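Local coordinates for protein cellulose hydrolase (Bacillus licheniformis, PDB 4YZT) that hydrolyses internal beta-1,4-glucosidic bonds of cellulose as a tri-modular endoglucanase of glycoside hydrolase family 5, at residues 39-42 and 46-49; 277-282 and 520-525; 290-295 and 333-338. All coordinates share one frame; numbering follows the deposited sequence.

Contact 1 (39-42 and 46-49); sequences NTLD and TEGS. With BGC (beta-D-glucopyranose), chain B; BGC (beta-D-glucopyranose), chain C.
Thr40 and Leu41 lie against Glu47 where the loop after the first barrel strand doubles back on itself. Just before them, Asn39 serves the glycan pocket: its ND2 gives a 2.9 Å hydrogen bond to O3 of the chain B glucose and a weak one to O5 of the chain C glucose, and ND2 also gives to Asn51 OD1. An amide NH2, with two hydrogens, suits a place between a sugar oxygen and Asn51. Asn39 O accepts from a water that in turn takes a weak bond from Gly48 N, so solvent bridges the two segments. Thr40 O receives a CA-H...O contact from Glu47 CA at 3.3 Å, with 158° at the hydrogen. Thr40 CG2 lies beside Glu47 OE2, 3.7 Å away, while OG1 bonds to Gly38 O and Arg313. Leu41 CD1 also reaches Glu47 OE2 at 3.7 Å. With CG opposite its backbone N (chi1 -172°), the extended Glu47 runs alongside both side chains. Asp42 folds back: OD1 accepts from Thr40 N at 2.7 Å from above the carboxylate plane, and OD2 uses its syn lone pair for Asn39 N. Gly48 supplies the positive phi of the type II turn Thr46-Ser49. Beyond the loop stands helix 91-105, whose Val97 and Val100 meet Leu41 and whose Arg96 forms a salt bridge with Glu47 OE1, while OE2 accepts from Val55 N.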
# COMPACT_ATOMS: atom_id res chain seq x y z
N ASN A 39 -10.08 4.26 3.72
CA ASN A 39 -10.41 5.66 4.00
C ASN A 39 -11.81 6.07 3.50
O ASN A 39 -12.00 7.16 2.94
CB ASN A 39 -9.33 6.58 3.38
CG ASN A 39 -8.02 6.59 4.20
OD1 ASN A 39 -7.79 5.73 5.04
ND2 ASN A 39 -7.17 7.59 3.94
N THR A 40 -12.78 5.18 3.71
CA THR A 40 -14.13 5.38 3.18
C THR A 40 -15.14 5.18 4.32
O THR A 40 -15.39 6.13 5.08
CB THR A 40 -14.40 4.43 1.97
OG1 THR A 40 -13.31 4.56 1.04
CG2 THR A 40 -15.68 4.81 1.27
N LEU A 41 -15.69 3.98 4.50
CA LEU A 41 -16.58 3.80 5.66
C LEU A 41 -15.79 3.75 6.97
O LEU A 41 -16.38 3.80 8.06
CB LEU A 41 -17.45 2.56 5.52
CG LEU A 41 -18.56 2.71 4.47
CD1 LEU A 41 -18.04 2.36 3.08
CD2 LEU A 41 -19.74 1.83 4.81
N ASP A 42 -14.46 3.66 6.87
CA ASP A 42 -13.59 3.67 8.05
C ASP A 42 -13.16 5.09 8.44
O ASP A 42 -12.51 5.27 9.46
CB ASP A 42 -12.33 2.81 7.83
CG ASP A 42 -11.68 3.06 6.47
OD1 ASP A 42 -12.43 3.15 5.48
OD2 ASP A 42 -10.43 3.16 6.40
N THR A 46 -17.13 10.11 9.87
CA THR A 46 -18.05 9.37 9.03
C THR A 46 -17.52 9.19 7.60
O THR A 46 -16.45 9.70 7.24
CB THR A 46 -19.45 10.05 9.00
OG1 THR A 46 -20.40 9.17 8.39
CG2 THR A 46 -19.41 11.38 8.23
N GLU A 47 -18.26 8.43 6.81
CA GLU A 47 -17.91 8.20 5.42
C GLU A 47 -17.85 9.52 4.69
O GLU A 47 -18.82 10.30 4.71
CB GLU A 47 -18.91 7.26 4.75
CG GLU A 47 -18.50 6.81 3.34
CD GLU A 47 -19.60 6.04 2.60
OE1 GLU A 47 -20.75 6.00 3.08
OE2 GLU A 47 -19.30 5.48 1.52
N GLY A 48 -16.72 9.79 4.05
CA GLY A 48 -16.52 11.01 3.30
C GLY A 48 -15.76 12.06 4.09
O GLY A 48 -15.48 13.15 3.57
N SER A 49 -15.44 11.76 5.34
CA SER A 49 -14.76 12.75 6.20
C SER A 49 -13.29 12.94 5.81
O SER A 49 -12.70 13.99 6.08
CB SER A 49 -14.84 12.34 7.67
OG SER A 49 -16.14 12.56 8.21
C2 BGC B . -4.25 5.23 5.71
C3 BGC B . -4.07 6.69 5.97
C4 BGC B . -4.96 7.13 7.10
C5 BGC B . -4.70 6.30 8.34
C6 BGC B . -5.64 6.71 9.44
C1 BGC B . -4.00 4.43 6.96
O2 BGC B . -3.37 4.77 4.66
O3 BGC B . -4.34 7.43 4.75
O4 BGC B . -4.75 8.55 7.48
O5 BGC B . -4.87 4.85 8.08
O6 BGC B . -5.27 6.09 10.67
C2 BGC C . -5.92 10.59 7.79
C3 BGC C . -6.92 11.53 7.17
C4 BGC C . -6.57 11.91 5.78
C5 BGC C . -6.28 10.70 4.96
C6 BGC C . -5.77 11.12 3.62
C1 BGC C . -5.75 9.38 6.94
O2 BGC C . -6.32 10.19 9.11
O3 BGC C . -7.02 12.71 8.00
O4 BGC C . -7.67 12.56 5.07
O5 BGC C . -5.29 9.81 5.62
O6 BGC C . -4.52 11.73 3.81
O HOH W 1 -13.53 9.61 3.44

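Contact 2 (277-282 and 520-525); sequences ANEKHS and ELWPKG
The N-cap of helix 280-296, on the catalytic barrel, is where Glu279 meets Trp522, the last residue of strand 515-522 in the C-terminal beta-rich part of the chain. This is a surface contact between modules, made mainly by one aliphatic segment on one indole face. Glu279 CG sits over the six-membered ring of Trp522, 3.9 Å from its centroid and 28° off the normal, a CH-pi contact displaced toward the rim. The nearest ring atom is Trp522 CZ2, 3.5 Å from Glu279 CG, and the two side chains cross at about a right angle. A bend at chi2 (-114°) then carries the carboxylate back to its own helix. There Glu279 OE1 accepts from Ser282 N at 2.9 Å, almost in line with its C-O bond, and from Ser282 OG at 2.8 Å; the two donors arrive from opposite faces of the carboxylate plane, which should restrict its rotation. Glutamate suits the place because its methylenes cover the indole while its end caps the helix. With an alanine here, Ser282 N would probably be left without its capping acceptor and a gap would open over the six-membered ring. Asn278 adds an edge contact: OD1 lies near the indole plane, 3.6 Å from Trp522 NE1, while Asn278 ND2 bonds to Leu463 O in the same module as the tryptophan. Trp522 also touches Phe345 of strand 338-347, so three parts of the enzyme converge on this indole. Between the two segments themselves the contact is thus largely dispersive, with the Asn278-Leu463 hydrogen bond added beside it, and the Glu279 charge is spent within its own segment, where the positive end of the helix dipole would probably stabilise it.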
# COMPACT_ATOMS: atom_id res chain seq x y z
N ALA A 277 6.09 4.99 -1.43
CA ALA A 277 7.27 4.63 -2.22
C ALA A 277 6.97 4.86 -3.70
O ALA A 277 5.93 4.40 -4.18
CB ALA A 277 7.66 3.16 -1.97
N ASN A 278 7.85 5.56 -4.42
CA ASN A 278 7.53 5.92 -5.80
C ASN A 278 8.45 5.35 -6.89
O ASN A 278 8.12 5.44 -8.07
CB ASN A 278 7.45 7.45 -5.95
CG ASN A 278 8.81 8.15 -5.87
OD1 ASN A 278 9.78 7.61 -5.33
ND2 ASN A 278 8.87 9.37 -6.38
N GLU A 279 9.59 4.78 -6.52
CA GLU A 279 10.48 4.23 -7.54
C GLU A 279 9.82 3.00 -8.15
O GLU A 279 9.46 2.06 -7.45
CB GLU A 279 11.86 3.91 -6.96
CG GLU A 279 12.99 3.94 -8.00
CD GLU A 279 13.63 2.57 -8.24
OE1 GLU A 279 13.06 1.56 -7.80
OE2 GLU A 279 14.72 2.52 -8.86
N LYS A 280 9.62 3.05 -9.47
CA LYS A 280 8.89 2.03 -10.22
C LYS A 280 9.42 0.62 -10.08
O LYS A 280 8.68 -0.29 -9.77
CB LYS A 280 8.90 2.37 -11.70
CG LYS A 280 7.57 2.77 -12.24
CD LYS A 280 7.69 3.20 -13.70
CE LYS A 280 6.62 4.19 -14.04
NZ LYS A 280 6.91 4.87 -15.32
N HIS A 281 10.70 0.45 -10.40
CA HIS A 281 11.29 -0.89 -10.41
C HIS A 281 11.15 -1.55 -9.04
O HIS A 281 10.72 -2.69 -8.94
CB HIS A 281 12.76 -0.84 -10.80
CG HIS A 281 13.45 -2.16 -10.65
ND1 HIS A 281 13.41 -3.12 -11.63
CD2 HIS A 281 14.12 -2.70 -9.61
CE1 HIS A 281 14.07 -4.19 -11.22
NE2 HIS A 281 14.51 -3.96 -9.99
N SER A 282 11.51 -0.84 -7.99
CA SER A 282 11.40 -1.40 -6.65
C SER A 282 9.95 -1.73 -6.33
O SER A 282 9.66 -2.79 -5.80
CB SER A 282 11.96 -0.44 -5.61
OG SER A 282 13.36 -0.29 -5.77
N GLU A 520 17.00 15.25 -3.13
CA GLU A 520 17.61 14.27 -4.02
C GLU A 520 16.57 13.78 -5.01
O GLU A 520 15.44 13.44 -4.64
CB GLU A 520 18.21 13.10 -3.22
CG GLU A 520 19.29 13.51 -2.24
CD GLU A 520 19.91 12.35 -1.47
OE1 GLU A 520 19.52 11.18 -1.68
OE2 GLU A 520 20.80 12.61 -0.63
N LEU A 521 16.95 13.77 -6.28
CA LEU A 521 16.04 13.50 -7.37
C LEU A 521 16.34 12.18 -8.09
O LEU A 521 17.39 11.58 -7.89
CB LEU A 521 16.08 14.65 -8.38
CG LEU A 521 15.83 16.02 -7.75
CD1 LEU A 521 16.25 17.17 -8.69
CD2 LEU A 521 14.36 16.15 -7.40
N TRP A 522 15.39 11.76 -8.92
CA TRP A 522 15.64 10.78 -9.97
C TRP A 522 15.91 11.55 -11.27
O TRP A 522 15.16 12.47 -11.57
CB TRP A 522 14.45 9.84 -10.15
CG TRP A 522 14.03 9.05 -8.92
CD1 TRP A 522 12.84 9.13 -8.25
CD2 TRP A 522 14.80 8.05 -8.24
NE1 TRP A 522 12.83 8.24 -7.19
CE2 TRP A 522 14.02 7.57 -7.17
CE3 TRP A 522 16.08 7.52 -8.43
CZ2 TRP A 522 14.48 6.59 -6.29
CZ3 TRP A 522 16.53 6.54 -7.56
CH2 TRP A 522 15.73 6.09 -6.50
N PRO A 523 16.95 11.19 -12.04
CA PRO A 523 17.88 10.07 -11.86
C PRO A 523 18.84 10.26 -10.69
O PRO A 523 19.21 11.40 -10.36
CB PRO A 523 18.64 10.03 -13.18
CG PRO A 523 18.63 11.44 -13.65
CD PRO A 523 17.30 12.00 -13.22
N LYS A 524 19.24 9.14 -10.10
CA LYS A 524 20.19 9.08 -8.99
C LYS A 524 21.40 9.96 -9.23
O LYS A 524 22.06 9.86 -10.25
CB LYS A 524 20.65 7.63 -8.77
CG LYS A 524 21.62 7.42 -7.62
CD LYS A 524 20.93 7.69 -6.29
CE LYS A 524 21.81 7.28 -5.12
NZ LYS A 524 21.19 7.67 -3.82
N GLY A 525 21.68 10.85 -8.27
CA GLY A 525 22.84 11.71 -8.37
C GLY A 525 22.50 13.14 -8.76
O GLY A 525 23.33 14.03 -8.63

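Contact 3 (290-295 and 333-338); sequences FVRLAH and GVPNAI
Surface packing, with a CH-pi contact of His295 and Gly333 at its heart, joins helix 280-296 of the barrel to the connector that leads from helix 321-330 into strand 338-347, the first strand of the following beta domain. Gly333 CA stands over the centre of the imidazole, 3.5 Å from the ring centroid and 15° off its normal. The closest ring atom is His295 CE1, 3.4 Å from Gly333 CA. His295 sends its ring out to the connector with CG opposite the backbone N (chi1 -159°). Glycine suits the place on two counts: a CB would clash, 2.6 Å from His295 CE1, and the positive phi is easiest for a residue without one. That phi belongs to the C-prime position of a Schellman motif, in which Gly333 N bonds to Ala330 O and Val334 N to Gln329 O. About one helical turn before His295, Arg292 lays its CD across Pro335, 3.9 Å from CB and 3.7 Å from CA of that proline, the side chains crossing at about a right angle. Its bend at chi3 (-75°) accompanies a salt bridge from NE to Asp288 on the same helix; Asp288 also accepts from Asn336 ND2, tying the connector to the helix. Proline suits a place where its CA and ring CB meet the Arg292 CD methylene. The direct contact is thus apolar in character, with the arginine's charge answered at its side rather than across the seam.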
# COMPACT_ATOMS: atom_id res chain seq x y z
N PHE A 290 6.18 -10.15 -3.02
CA PHE A 290 5.32 -10.43 -1.89
C PHE A 290 4.07 -11.22 -2.27
O PHE A 290 3.70 -12.17 -1.58
CB PHE A 290 4.88 -9.16 -1.17
CG PHE A 290 4.06 -9.45 0.05
CD1 PHE A 290 4.68 -9.95 1.20
CD2 PHE A 290 2.68 -9.28 0.05
CE1 PHE A 290 3.94 -10.26 2.32
CE2 PHE A 290 1.93 -9.59 1.17
CZ PHE A 290 2.56 -10.08 2.30
N VAL A 291 3.40 -10.84 -3.36
CA VAL A 291 2.17 -11.54 -3.70
C VAL A 291 2.46 -12.99 -4.10
O VAL A 291 1.70 -13.89 -3.75
CB VAL A 291 1.39 -10.80 -4.81
CG1 VAL A 291 0.12 -11.60 -5.21
CG2 VAL A 291 1.00 -9.42 -4.31
N ARG A 292 3.57 -13.22 -4.81
CA ARG A 292 3.94 -14.59 -5.17
C ARG A 292 4.26 -15.41 -3.93
O ARG A 292 3.93 -16.59 -3.87
CB ARG A 292 5.13 -14.62 -6.15
CG ARG A 292 4.76 -14.18 -7.56
CD ARG A 292 5.69 -14.75 -8.63
NE ARG A 292 7.00 -14.11 -8.68
CZ ARG A 292 8.10 -14.59 -8.09
NH1 ARG A 292 8.03 -15.71 -7.39
NH2 ARG A 292 9.25 -13.94 -8.19
N LEU A 293 4.88 -14.80 -2.93
CA LEU A 293 5.18 -15.52 -1.69
C LEU A 293 3.89 -15.86 -0.92
O LEU A 293 3.74 -16.97 -0.41
CB LEU A 293 6.14 -14.73 -0.81
CG LEU A 293 7.60 -14.70 -1.27
CD1 LEU A 293 8.40 -13.64 -0.48
CD2 LEU A 293 8.21 -16.09 -1.10
N ALA A 294 2.97 -14.90 -0.84
CA ALA A 294 1.67 -15.16 -0.22
C ALA A 294 0.96 -16.32 -0.94
O ALA A 294 0.45 -17.25 -0.32
CB ALA A 294 0.80 -13.91 -0.24
N HIS A 295 0.96 -16.28 -2.27
CA HIS A 295 0.33 -17.36 -3.04
C HIS A 295 1.01 -18.70 -2.76
O HIS A 295 0.33 -19.70 -2.53
CB HIS A 295 0.36 -17.03 -4.54
CG HIS A 295 -0.67 -17.78 -5.33
ND1 HIS A 295 -0.41 -19.01 -5.90
CD2 HIS A 295 -1.95 -17.48 -5.64
CE1 HIS A 295 -1.50 -19.44 -6.52
NE2 HIS A 295 -2.45 -18.53 -6.38
N GLY A 333 -1.27 -16.80 -9.05
CA GLY A 333 -0.16 -17.73 -9.11
C GLY A 333 0.67 -17.66 -10.38
O GLY A 333 1.40 -18.59 -10.70
N VAL A 334 0.55 -16.55 -11.11
CA VAL A 334 1.28 -16.38 -12.37
C VAL A 334 2.44 -15.41 -12.18
O VAL A 334 2.23 -14.25 -11.86
CB VAL A 334 0.34 -15.87 -13.48
CG1 VAL A 334 1.08 -15.74 -14.81
CG2 VAL A 334 -0.86 -16.81 -13.63
N PRO A 335 3.67 -15.89 -12.32
CA PRO A 335 4.84 -15.01 -12.18
C PRO A 335 4.92 -13.94 -13.28
O PRO A 335 4.55 -14.18 -14.43
CB PRO A 335 6.01 -15.98 -12.27
CG PRO A 335 5.45 -17.30 -11.82
CD PRO A 335 4.05 -17.31 -12.37
N ASN A 336 5.43 -12.78 -12.89
CA ASN A 336 5.60 -11.65 -13.80
C ASN A 336 7.07 -11.35 -14.03
O ASN A 336 7.87 -11.31 -13.09
CB ASN A 336 4.92 -10.40 -13.23
CG ASN A 336 3.48 -10.64 -12.88
OD1 ASN A 336 2.61 -10.66 -13.76
ND2 ASN A 336 3.20 -10.80 -11.59
N ALA A 337 7.43 -11.11 -15.29
CA ALA A 337 8.77 -10.66 -15.62
C ALA A 337 8.96 -9.21 -15.13
O ALA A 337 8.02 -8.41 -15.16
CB ALA A 337 9.02 -10.78 -17.12
N ILE A 338 10.16 -8.89 -14.67
CA ILE A 338 10.46 -7.55 -14.19
C ILE A 338 11.68 -6.99 -14.94
O ILE A 338 12.74 -7.63 -14.97
CB ILE A 338 10.75 -7.55 -12.66
CG1 ILE A 338 9.61 -8.23 -11.88
CG2 ILE A 338 10.97 -6.13 -12.17
CD1 ILE A 338 8.28 -7.45 -11.90

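In the fold
From the N terminus the chain first closes contact 1, a tight turn-back within the loop after strand 34-36 that shapes part of the glycan pocket. It is complete before the others begin and lies across the chain's centre from both, with nearest atoms about 15 Å from contact 2 and about 19 Å from contact 3. The remaining two share helix 280-296. Contact 2 uses its N-terminal end and spans 238 residues to reach the C-terminal module; contact 3 uses its later turns, and its 38-residue span falls entirely within that of contact 2. They touch where His281 CE1 packs on Ile338 CG2 at 3.8 Å. One barrel helix thereby meets both the connector to the second module and the third module.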